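Local coordinates for 14-3-3 protein (Cryptosporidium parvum, PDB 3EFZ) that probably binds phosphoserine-containing partner proteins and so takes part in cell signalling, as other members of the 14-3-3 family do, at residues D177-E182 and A197-Y202. Sequence-based numbering, arbitrary orientation.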
loop_
_atom_site.group_PDB
_atom_site.type_symbol
_atom_site.label_atom_id
_atom_site.label_comp_id
_atom_site.label_asym_id
_atom_site.label_seq_id
_atom_site.Cartn_x
_atom_site.Cartn_y
_atom_site.Cartn_z
ATOM N N ASP B 177 -24.554 -9.898 -8.238
ATOM C CA ASP B 177 -24.835 -10.724 -7.056
ATOM C C ASP B 177 -24.832 -9.875 -5.784
ATOM O O ASP B 177 -25.773 -9.925 -4.993
ATOM C CB ASP B 177 -23.833 -11.901 -6.951
ATOM C CG ASP B 177 -24.144 -12.856 -5.794
ATOM O OD1 ASP B 177 -23.245 -13.628 -5.403
ATOM O OD2 ASP B 177 -25.282 -12.845 -5.276
ATOM N N ALA B 178 -23.788 -9.075 -5.624
ATOM C CA ALA B 178 -23.669 -8.128 -4.506
ATOM C C ALA B 178 -24.825 -7.112 -4.489
ATOM O O ALA B 178 -25.440 -6.892 -3.452
ATOM C CB ALA B 178 -22.316 -7.418 -4.556
ATOM N N LEU B 179 -25.126 -6.510 -5.639
ATOM C CA LEU B 179 -26.296 -5.619 -5.773
ATOM C C LEU B 179 -27.625 -6.271 -5.374
ATOM O O LEU B 179 -28.427 -5.655 -4.652
ATOM C CB LEU B 179 -26.402 -5.042 -7.197
ATOM C CG LEU B 179 -25.381 -3.990 -7.645
ATOM C CD1 LEU B 179 -25.420 -3.789 -9.172
ATOM C CD2 LEU B 179 -25.591 -2.675 -6.929
ATOM N N GLN B 180 -27.862 -7.499 -5.844
ATOM C CA GLN B 180 -29.077 -8.239 -5.490
ATOM C C GLN B 180 -29.159 -8.509 -3.980
ATOM O O GLN B 180 -30.228 -8.368 -3.375
ATOM C CB GLN B 180 -29.214 -9.540 -6.302
ATOM C CG GLN B 180 -30.414 -10.439 -5.903
ATOM C CD GLN B 180 -31.715 -9.654 -5.696
ATOM O OE1 GLN B 180 -32.253 -9.036 -6.624
ATOM N NE2 GLN B 180 -32.224 -9.673 -4.466
ATOM N N ARG B 181 -28.037 -8.890 -3.377
ATOM C CA ARG B 181 -27.977 -9.077 -1.926
ATOM C C ARG B 181 -28.230 -7.766 -1.172
ATOM O O ARG B 181 -28.976 -7.741 -0.192
ATOM C CB ARG B 181 -26.635 -9.681 -1.519
ATOM C CG ARG B 181 -26.470 -11.138 -1.875
ATOM C CD ARG B 181 -24.995 -11.501 -1.735
ATOM N NE ARG B 181 -24.713 -12.905 -2.025
ATOM C CZ ARG B 181 -24.576 -13.855 -1.102
ATOM N NH1 ARG B 181 -24.734 -13.594 0.203
ATOM N NH2 ARG B 181 -24.296 -15.086 -1.492
ATOM N N GLU B 182 -27.632 -6.675 -1.645
ATOM C CA GLU B 182 -27.917 -5.339 -1.087
ATOM C C GLU B 182 -29.396 -4.929 -1.184
ATOM O O GLU B 182 -29.956 -4.423 -0.212
ATOM C CB GLU B 182 -26.988 -4.281 -1.693
ATOM C CG GLU B 182 -25.521 -4.506 -1.270
ATOM C CD GLU B 182 -24.503 -4.089 -2.319
ATOM O OE1 GLU B 182 -24.897 -3.461 -3.322
ATOM O OE2 GLU B 182 -23.306 -4.403 -2.137
ATOM N N ALA B 197 -21.637 2.301 -3.467
ATOM C CA ALA B 197 -20.247 1.976 -3.804
ATOM C C ALA B 197 -20.229 0.860 -4.826
ATOM O O ALA B 197 -19.345 0.798 -5.691
ATOM C CB ALA B 197 -19.442 1.574 -2.559
ATOM N N THR B 198 -21.207 -0.033 -4.719
ATOM C CA THR B 198 -21.317 -1.151 -5.637
ATOM C C THR B 198 -21.782 -0.698 -7.015
ATOM O O THR B 198 -21.215 -1.118 -8.023
ATOM C CB THR B 198 -22.212 -2.274 -5.061
ATOM O OG1 THR B 198 -21.837 -2.516 -3.689
ATOM C CG2 THR B 198 -22.032 -3.565 -5.867
ATOM N N ILE B 199 -22.807 0.157 -7.041
ATOM C CA ILE B 199 -23.268 0.833 -8.254
ATOM C C ILE B 199 -22.112 1.532 -8.975
ATOM O O ILE B 199 -21.975 1.407 -10.197
ATOM C CB ILE B 199 -24.407 1.865 -7.925
ATOM C CG1 ILE B 199 -25.646 1.162 -7.332
ATOM C CG2 ILE B 199 -24.756 2.763 -9.154
ATOM C CD1 ILE B 199 -26.554 0.442 -8.359
ATOM N N LEU B 200 -21.294 2.261 -8.212
ATOM C CA LEU B 200 -20.198 3.060 -8.757
ATOM C C LEU B 200 -19.128 2.214 -9.431
ATOM O O LEU B 200 -18.688 2.552 -10.528
ATOM C CB LEU B 200 -19.549 3.956 -7.683
ATOM C CG LEU B 200 -18.309 4.776 -8.120
ATOM C CD1 LEU B 200 -18.652 5.864 -9.144
ATOM C CD2 LEU B 200 -17.553 5.386 -6.930
ATOM N N ASN B 201 -18.706 1.131 -8.776
ATOM C CA ASN B 201 -17.715 0.236 -9.357
ATOM C C ASN B 201 -18.226 -0.519 -10.596
ATOM O O ASN B 201 -17.479 -0.704 -11.571
ATOM C CB ASN B 201 -17.148 -0.688 -8.282
ATOM C CG ASN B 201 -16.197 0.048 -7.336
ATOM O OD1 ASN B 201 -16.196 1.274 -7.268
ATOM N ND2 ASN B 201 -15.407 -0.697 -6.597
ATOM N N TYR B 202 -19.498 -0.909 -10.561
ATOM C CA TYR B 202 -20.164 -1.525 -11.716
ATOM C C TYR B 202 -20.276 -0.522 -12.851
ATOM O O TYR B 202 -20.043 -0.878 -13.998
ATOM C CB TYR B 202 -21.550 -2.061 -11.327
ATOM C CG TYR B 202 -22.221 -3.018 -12.317
ATOM C CD1 TYR B 202 -21.518 -3.587 -13.385
ATOM C CD2 TYR B 202 -23.550 -3.378 -12.149
ATOM C CE1 TYR B 202 -22.133 -4.464 -14.271
ATOM C CE2 TYR B 202 -24.177 -4.258 -13.031
ATOM C CZ TYR B 202 -23.457 -4.797 -14.089
ATOM O OH TYR B 202 -24.079 -5.673 -14.958
#
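The Y202 ring meets L179 obliquely, CD2 lying 3.5 Å from L179 CD1, while an edge-to-face contact with F219 and a cation-pi contact with K206 engage the same ring. Y202 CG stands anti to its own backbone N (chi1 -166°), which sends the ring across to helix 161-185, where OH bonds to E176 OE2. The E182 carboxylate and the T198 side chain approach from opposite directions: E182 OE2 lies 2.9 Å and OE1 3.2 Å from T198 OG1. That hydroxyl also reaches L194 O, one turn back, so its single proton is contested between the carbonyl and the carboxylate. L179 fills the middle of the interface. L179 and T198 slide past each other in opposite directions, L179 CG 3.8 Å from T198 CG2, and L179 CD2 meets I199 CD1, at 3.6 Å, with the two side chains crossing nearly at right angles. A178 CB adds a looser touch on T198 CG2. The helix segments run almost antiparallel (157°), their axes 10.0 Å apart, as successive helices of the all-helical 14-3-3 fold. Helix 213-228 covers L179 and I199 through F219; helix 138-158, which carries the predicted phosphoserine-binding R153, packs on T198 and N201, and helix 239-256 on A197 and L200.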